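Long-range contacts in hydrogenase maturation factor (Thermoanaerobacter tengcongensis, PDB 3VTH), which probably transfers the carbamoyl group of carbamoyl phosphate, in an ATP-dependent reaction, to the C-terminus of HypE during maturation of [NiFe]-hydrogenases: residues Val105-Asp110 against Ser144-Ile149; Phe413-Gly418 against Arg445-Phe450. All coordinates share one frame; numbering follows the deposited sequence.

Interaction 1: Val105-Asp110 against Ser144-Ile149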
loop_
_atom_site.group_PDB
_atom_site.type_symbol
_atom_site.label_atom_id
_atom_site.label_comp_id
_atom_site.label_asym_id
_atom_site.label_seq_id
_atom_site.Cartn_x
_atom_site.Cartn_y
_atom_site.Cartn_z
ATOM N N VAL A 105 -8.514 -4.046 19.677
ATOM C CA VAL A 105 -7.975 -5.219 19.017
ATOM C C VAL A 105 -7.747 -4.923 17.533
ATOM O O VAL A 105 -8.553 -4.236 16.899
ATOM C CB VAL A 105 -8.908 -6.463 19.212
ATOM C CG1 VAL A 105 -10.293 -6.205 18.635
ATOM C CG2 VAL A 105 -8.287 -7.735 18.589
ATOM N N PRO A 106 -6.633 -5.423 16.976
ATOM C CA PRO A 106 -6.444 -5.310 15.531
ATOM C C PRO A 106 -7.583 -6.004 14.747
ATOM O O PRO A 106 -8.269 -6.879 15.293
ATOM C CB PRO A 106 -5.129 -6.046 15.301
ATOM C CG PRO A 106 -4.369 -5.835 16.592
ATOM C CD PRO A 106 -5.419 -5.916 17.666
ATOM N N VAL A 107 -7.757 -5.594 13.486
ATOM C CA VAL A 107 -8.772 -6.131 12.581
ATOM C C VAL A 107 -8.067 -6.778 11.384
ATOM O O VAL A 107 -7.110 -6.209 10.827
ATOM C CB VAL A 107 -9.764 -5.022 12.132
ATOM C CG1 VAL A 107 -10.621 -5.450 10.920
ATOM C CG2 VAL A 107 -10.703 -4.634 13.311
ATOM N N SER A 108 -8.527 -7.970 11.009
ATOM C CA SER A 108 -7.965 -8.688 9.869
ATOM C C SER A 108 -8.164 -7.932 8.549
ATOM O O SER A 108 -9.237 -7.378 8.313
ATOM C CB SER A 108 -8.585 -10.084 9.738
ATOM O OG SER A 108 -8.021 -10.772 8.608
ATOM N N PRO A 109 -7.137 -7.916 7.683
ATOM C CA PRO A 109 -7.432 -7.486 6.309
ATOM C C PRO A 109 -8.393 -8.457 5.593
ATOM O O PRO A 109 -8.589 -9.601 6.031
ATOM C CB PRO A 109 -6.056 -7.491 5.618
ATOM C CG PRO A 109 -5.063 -7.357 6.760
ATOM C CD PRO A 109 -5.692 -8.123 7.905
ATOM N N ASP A 110 -8.996 -7.969 4.518
ATOM C CA ASP A 110 -9.747 -8.786 3.563
ATOM C C ASP A 110 -8.847 -9.807 2.888
ATOM O O ASP A 110 -7.712 -9.489 2.509
ATOM C CB ASP A 110 -10.362 -7.869 2.506
ATOM C CG ASP A 110 -11.176 -6.767 3.128
ATOM O OD1 ASP A 110 -12.286 -7.072 3.619
ATOM O OD2 ASP A 110 -10.679 -5.616 3.187
ATOM N N SER A 144 -13.393 -4.768 5.192
ATOM C CA SER A 144 -14.391 -4.109 4.355
ATOM C C SER A 144 -15.828 -4.207 4.886
ATOM O O SER A 144 -16.625 -3.321 4.612
ATOM C CB SER A 144 -14.363 -4.644 2.914
ATOM O OG SER A 144 -14.580 -6.054 2.912
ATOM N N ILE A 145 -16.157 -5.270 5.621
ATOM C CA ILE A 145 -17.537 -5.438 6.105
ATOM C C ILE A 145 -17.703 -5.346 7.626
ATOM O O ILE A 145 -18.794 -5.565 8.140
ATOM C CB ILE A 145 -18.169 -6.750 5.588
ATOM C CG1 ILE A 145 -17.425 -7.972 6.150
ATOM C CG2 ILE A 145 -18.197 -6.748 4.013
ATOM C CD1 ILE A 145 -18.176 -9.275 5.918
ATOM N N ILE A 146 -16.638 -4.979 8.334
ATOM C CA ILE A 146 -16.663 -4.926 9.811
ATOM C C ILE A 146 -17.046 -3.516 10.280
ATOM O O ILE A 146 -16.412 -2.534 9.889
ATOM C CB ILE A 146 -15.307 -5.412 10.416
ATOM C CG1 ILE A 146 -15.179 -6.938 10.271
ATOM C CG2 ILE A 146 -15.155 -5.015 11.917
ATOM C CD1 ILE A 146 -13.730 -7.484 10.445
ATOM N N GLU A 147 -18.087 -3.422 11.110
ATOM C CA GLU A 147 -18.549 -2.137 11.624
ATOM C C GLU A 147 -17.934 -1.794 12.974
ATOM O O GLU A 147 -17.843 -0.625 13.335
ATOM C CB GLU A 147 -20.072 -2.139 11.787
ATOM C CG GLU A 147 -20.849 -2.500 10.531
ATOM C CD GLU A 147 -22.342 -2.568 10.786
ATOM O OE1 GLU A 147 -22.760 -2.606 11.963
ATOM O OE2 GLU A 147 -23.107 -2.586 9.810
ATOM N N ASP A 148 -17.551 -2.824 13.731
ATOM C CA ASP A 148 -17.199 -2.673 15.135
ATOM C C ASP A 148 -16.641 -4.006 15.601
ATOM O O ASP A 148 -16.805 -5.025 14.918
ATOM C CB ASP A 148 -18.460 -2.330 15.950
ATOM C CG ASP A 148 -18.153 -1.679 17.309
ATOM O OD1 ASP A 148 -16.989 -1.326 17.599
ATOM O OD2 ASP A 148 -19.104 -1.523 18.102
ATOM N N ILE A 149 -15.987 -3.989 16.763
ATOM C CA ILE A 149 -15.457 -5.195 17.399
ATOM C C ILE A 149 -16.113 -5.277 18.768
ATOM O O ILE A 149 -16.725 -4.295 19.186
ATOM C CB ILE A 149 -13.901 -5.165 17.499
ATOM C CG1 ILE A 149 -13.389 -3.943 18.295
ATOM C CG2 ILE A 149 -13.303 -5.184 16.115
ATOM C CD1 ILE A 149 -13.447 -4.101 19.822
#
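The carboxylate of Asp110 takes hold of Ser144 at two points, both through OD1. Ser144 OG donates to Asp110 OD1 at 2.6 Å, coming from above the carboxylate plane, about 46° out of it. The backbone N of Ser144 uses the syn lone pair of the same Asp110 OD1, at 3.0 Å and with an N-H...O angle of 157°. With chi1 at 58°, OG of Ser144 lies between its own N and carbonyl carbon, which lets hydroxyl and amide converge on one oxygen. The N of Arg142 is a further donor to that atom, so three groups, from Arg142 and Ser144 in the HypF finger region, grip it.

The remainder of the contact is apolar. Val107 spreads its two methyls over two isoleucines: CG1, anti to the backbone N, meets Ile146 CD1 tip to tip at 3.7 Å, while Val107 CG2 faces Ile149 CG2 at 3.9 Å, the two side chains passing at a slant. Val105 and Ile149 slide past one another in opposite senses, with Val105 CG1 3.8 Å from Ile149 CG1. The segments have little regular structure and run roughly antiparallel; a backbone bond between Ser108 and Phe143 adds to the pairing.

Chemically, the contact divides into a polar end and a branched aliphatic end. All six touching residues are buried, and the three donors collected on OD1 would probably stabilise the negative charge of the buried Asp110 carboxylate.

Interaction 2: Phe413-Gly418 against Arg445-Phe450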
loop_
_atom_site.group_PDB
_atom_site.type_symbol
_atom_site.label_atom_id
_atom_site.label_comp_id
_atom_site.label_asym_id
_atom_site.label_seq_id
_atom_site.Cartn_x
_atom_site.Cartn_y
_atom_site.Cartn_z
ATOM N N PHE A 413 -2.893 8.252 6.736
ATOM C CA PHE A 413 -2.695 8.748 8.088
ATOM C C PHE A 413 -2.315 7.563 8.968
ATOM O O PHE A 413 -2.467 6.417 8.555
ATOM C CB PHE A 413 -3.961 9.462 8.605
ATOM C CG PHE A 413 -5.190 8.587 8.640
ATOM C CD1 PHE A 413 -5.426 7.738 9.717
ATOM C CD2 PHE A 413 -6.118 8.627 7.598
ATOM C CE1 PHE A 413 -6.585 6.917 9.765
ATOM C CE2 PHE A 413 -7.279 7.821 7.632
ATOM C CZ PHE A 413 -7.512 6.971 8.711
ATOM N N CYS A 414 -1.768 7.832 10.156
ATOM C CA CYS A 414 -1.360 6.759 11.066
ATOM C C CYS A 414 -1.743 7.127 12.495
ATOM O O CYS A 414 -1.565 8.275 12.891
ATOM C CB CYS A 414 0.153 6.508 10.937
ATOM S SG CYS A 414 0.818 5.200 11.988
ATOM N N MET A 415 -2.302 6.169 13.242
ATOM C CA MET A 415 -2.673 6.366 14.653
ATOM C C MET A 415 -1.991 5.325 15.515
ATOM O O MET A 415 -2.058 4.130 15.219
ATOM C CB MET A 415 -4.176 6.152 14.877
ATOM C CG MET A 415 -5.072 7.049 14.104
ATOM S SD MET A 415 -6.781 6.456 14.226
ATOM C CE MET A 415 -7.470 7.719 13.166
ATOM N N THR A 416 -1.381 5.760 16.607
ATOM C CA THR A 416 -0.692 4.828 17.478
ATOM C C THR A 416 -1.545 4.470 18.689
ATOM O O THR A 416 -2.340 5.283 19.167
ATOM C CB THR A 416 0.646 5.400 17.992
ATOM O OG1 THR A 416 0.410 6.646 18.649
ATOM C CG2 THR A 416 1.603 5.605 16.826
ATOM N N LYS A 417 -1.396 3.227 19.132
ATOM C CA LYS A 417 -1.987 2.771 20.387
ATOM C C LYS A 417 -1.290 1.494 20.810
ATOM O O LYS A 417 -1.014 0.619 19.966
ATOM C CB LYS A 417 -3.494 2.520 20.256
ATOM C CG LYS A 417 -4.207 2.681 21.615
ATOM C CD LYS A 417 -5.692 2.628 21.454
ATOM C CE LYS A 417 -6.393 2.796 22.776
ATOM N NZ LYS A 417 -7.735 2.228 22.579
ATOM N N GLY A 418 -1.002 1.393 22.110
ATOM C CA GLY A 418 -0.284 0.230 22.646
ATOM C C GLY A 418 1.032 0.117 21.901
ATOM O O GLY A 418 1.748 1.115 21.745
ATOM N N ARG A 445 -13.563 6.944 11.404
ATOM C CA ARG A 445 -13.840 5.515 11.470
ATOM C C ARG A 445 -12.731 4.645 12.079
ATOM O O ARG A 445 -13.012 3.652 12.770
ATOM C CB ARG A 445 -14.265 5.004 10.105
ATOM C CG ARG A 445 -15.770 5.178 9.952
ATOM C CD ARG A 445 -16.133 5.599 8.589
ATOM N NE ARG A 445 -15.737 4.598 7.604
ATOM C CZ ARG A 445 -16.486 4.252 6.563
ATOM N NH1 ARG A 445 -16.042 3.347 5.718
ATOM N NH2 ARG A 445 -17.678 4.817 6.372
ATOM N N TYR A 446 -11.484 5.013 11.820
ATOM C CA TYR A 446 -10.340 4.335 12.433
ATOM C C TYR A 446 -10.291 4.637 13.936
ATOM O O TYR A 446 -10.010 3.748 14.738
ATOM C CB TYR A 446 -9.033 4.744 11.738
ATOM C CG TYR A 446 -8.636 3.871 10.548
ATOM C CD1 TYR A 446 -7.470 3.099 10.586
ATOM C CD2 TYR A 446 -9.417 3.832 9.386
ATOM C CE1 TYR A 446 -7.088 2.307 9.505
ATOM C CE2 TYR A 446 -9.045 3.047 8.279
ATOM C CZ TYR A 446 -7.872 2.293 8.350
ATOM O OH TYR A 446 -7.495 1.518 7.276
ATOM N N LYS A 447 -10.571 5.887 14.315
ATOM C CA LYS A 447 -10.662 6.245 15.744
ATOM C C LYS A 447 -11.720 5.440 16.486
ATOM O O LYS A 447 -11.500 5.009 17.615
ATOM C CB LYS A 447 -10.937 7.738 15.949
ATOM C CG LYS A 447 -9.751 8.648 15.564
ATOM C CD LYS A 447 -9.985 10.107 15.987
ATOM C CE LYS A 447 -11.167 10.714 15.292
ATOM N NZ LYS A 447 -11.374 12.129 15.727
ATOM N N LYS A 448 -12.869 5.251 15.856
ATOM C CA LYS A 448 -13.927 4.439 16.442
ATOM C C LYS A 448 -13.554 2.960 16.435
ATOM O O LYS A 448 -13.701 2.269 17.438
ATOM C CB LYS A 448 -15.238 4.639 15.683
ATOM C CG LYS A 448 -15.791 6.044 15.787
ATOM C CD LYS A 448 -17.233 6.109 15.268
ATOM C CE LYS A 448 -17.570 7.534 14.819
ATOM N NZ LYS A 448 -17.522 8.495 15.972
ATOM N N LEU A 449 -13.075 2.469 15.299
ATOM C CA LEU A 449 -12.805 1.042 15.168
ATOM C C LEU A 449 -11.722 0.576 16.161
ATOM O O LEU A 449 -11.865 -0.471 16.808
ATOM C CB LEU A 449 -12.416 0.698 13.731
ATOM C CG LEU A 449 -12.288 -0.796 13.398
ATOM C CD1 LEU A 449 -13.544 -1.574 13.807
ATOM C CD2 LEU A 449 -12.012 -0.958 11.927
ATOM N N PHE A 450 -10.651 1.363 16.277
ATOM C CA PHE A 450 -9.533 1.000 17.145
ATOM C C PHE A 450 -9.494 1.717 18.503
ATOM O O PHE A 450 -8.519 1.574 19.249
ATOM C CB PHE A 450 -8.207 1.132 16.382
ATOM C CG PHE A 450 -8.162 0.284 15.147
ATOM C CD1 PHE A 450 -8.215 -1.111 15.245
ATOM C CD2 PHE A 450 -8.110 0.868 13.885
ATOM C CE1 PHE A 450 -8.191 -1.908 14.098
ATOM C CE2 PHE A 450 -8.094 0.077 12.737
ATOM C CZ PHE A 450 -8.133 -1.310 12.844
#
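Met415, on strand 414-417, meets Tyr446 and Lys447 of helix 433-449 with its sulfur and terminal methyl. CB points toward the helix, and CG stands anti to the carbonyl carbon (chi1 -60°); from there the chain is extended. SD lies 3.8 Å from both Tyr446 CB and the backbone N of Lys447. The terminal CE is wedged between two residues, 3.7 Å from Tyr446 CB and a tight 3.4 Å from Lys447 CG, the methionine and lysine side chains crossing at about a right angle.

Next to it, Phe413 and Tyr446 form a T-shaped pair: the Phe413 edge meets the tyrosine face, planes at 83° and centroids 5.1 Å apart. Phe413 CZ sits 3.7 Å from Tyr446 CD2, toward the rim of the tyrosine ring. A leucine in place of Phe413 would probably lose this edge-to-face contact and leave that face of Tyr446 less well packed. Tyr446 OH is hydrogen-bonded to His425. At the other end, Lys417 NZ makes a weak bond to Phe450 O at 3.5 Å, its stronger partner being the carbonyl of Arg451.

The contact lays the C-terminal end of helix 433-449 against one face of the sheet in the Kae1-like domain. Phe413 also touches Tyr439, Gln442 and Ile443 of that helix, and Phe450 stacks on Phe422 of neighbouring strand 420-423. Cys414 and Thr416 instead touch helix 737-749, so the strand lies between two helices.

How the interactions relate
Interaction 1 closes before interaction 2 opens along the chain, yet their centres are only 12 Å apart. The first joins the loop between strand 93-95 and helix 115-121 to the loop 144-149, in the HypF finger region; the second joins strand 414-417 to helix 433-449 of the Kae1-like domain. They meet at the helix end: Val105 O lies 3.6 Å from Phe450 CD1, and Asp148 CA is 4.0 Å from Leu449 CD1. A salt bridge from Asp148 to Arg451, just beyond the second contact, adds a polar tie. The interface thus packs these two loops directly against the Kae1-like domain, joining parts of the multidomain chain that are distant in sequence.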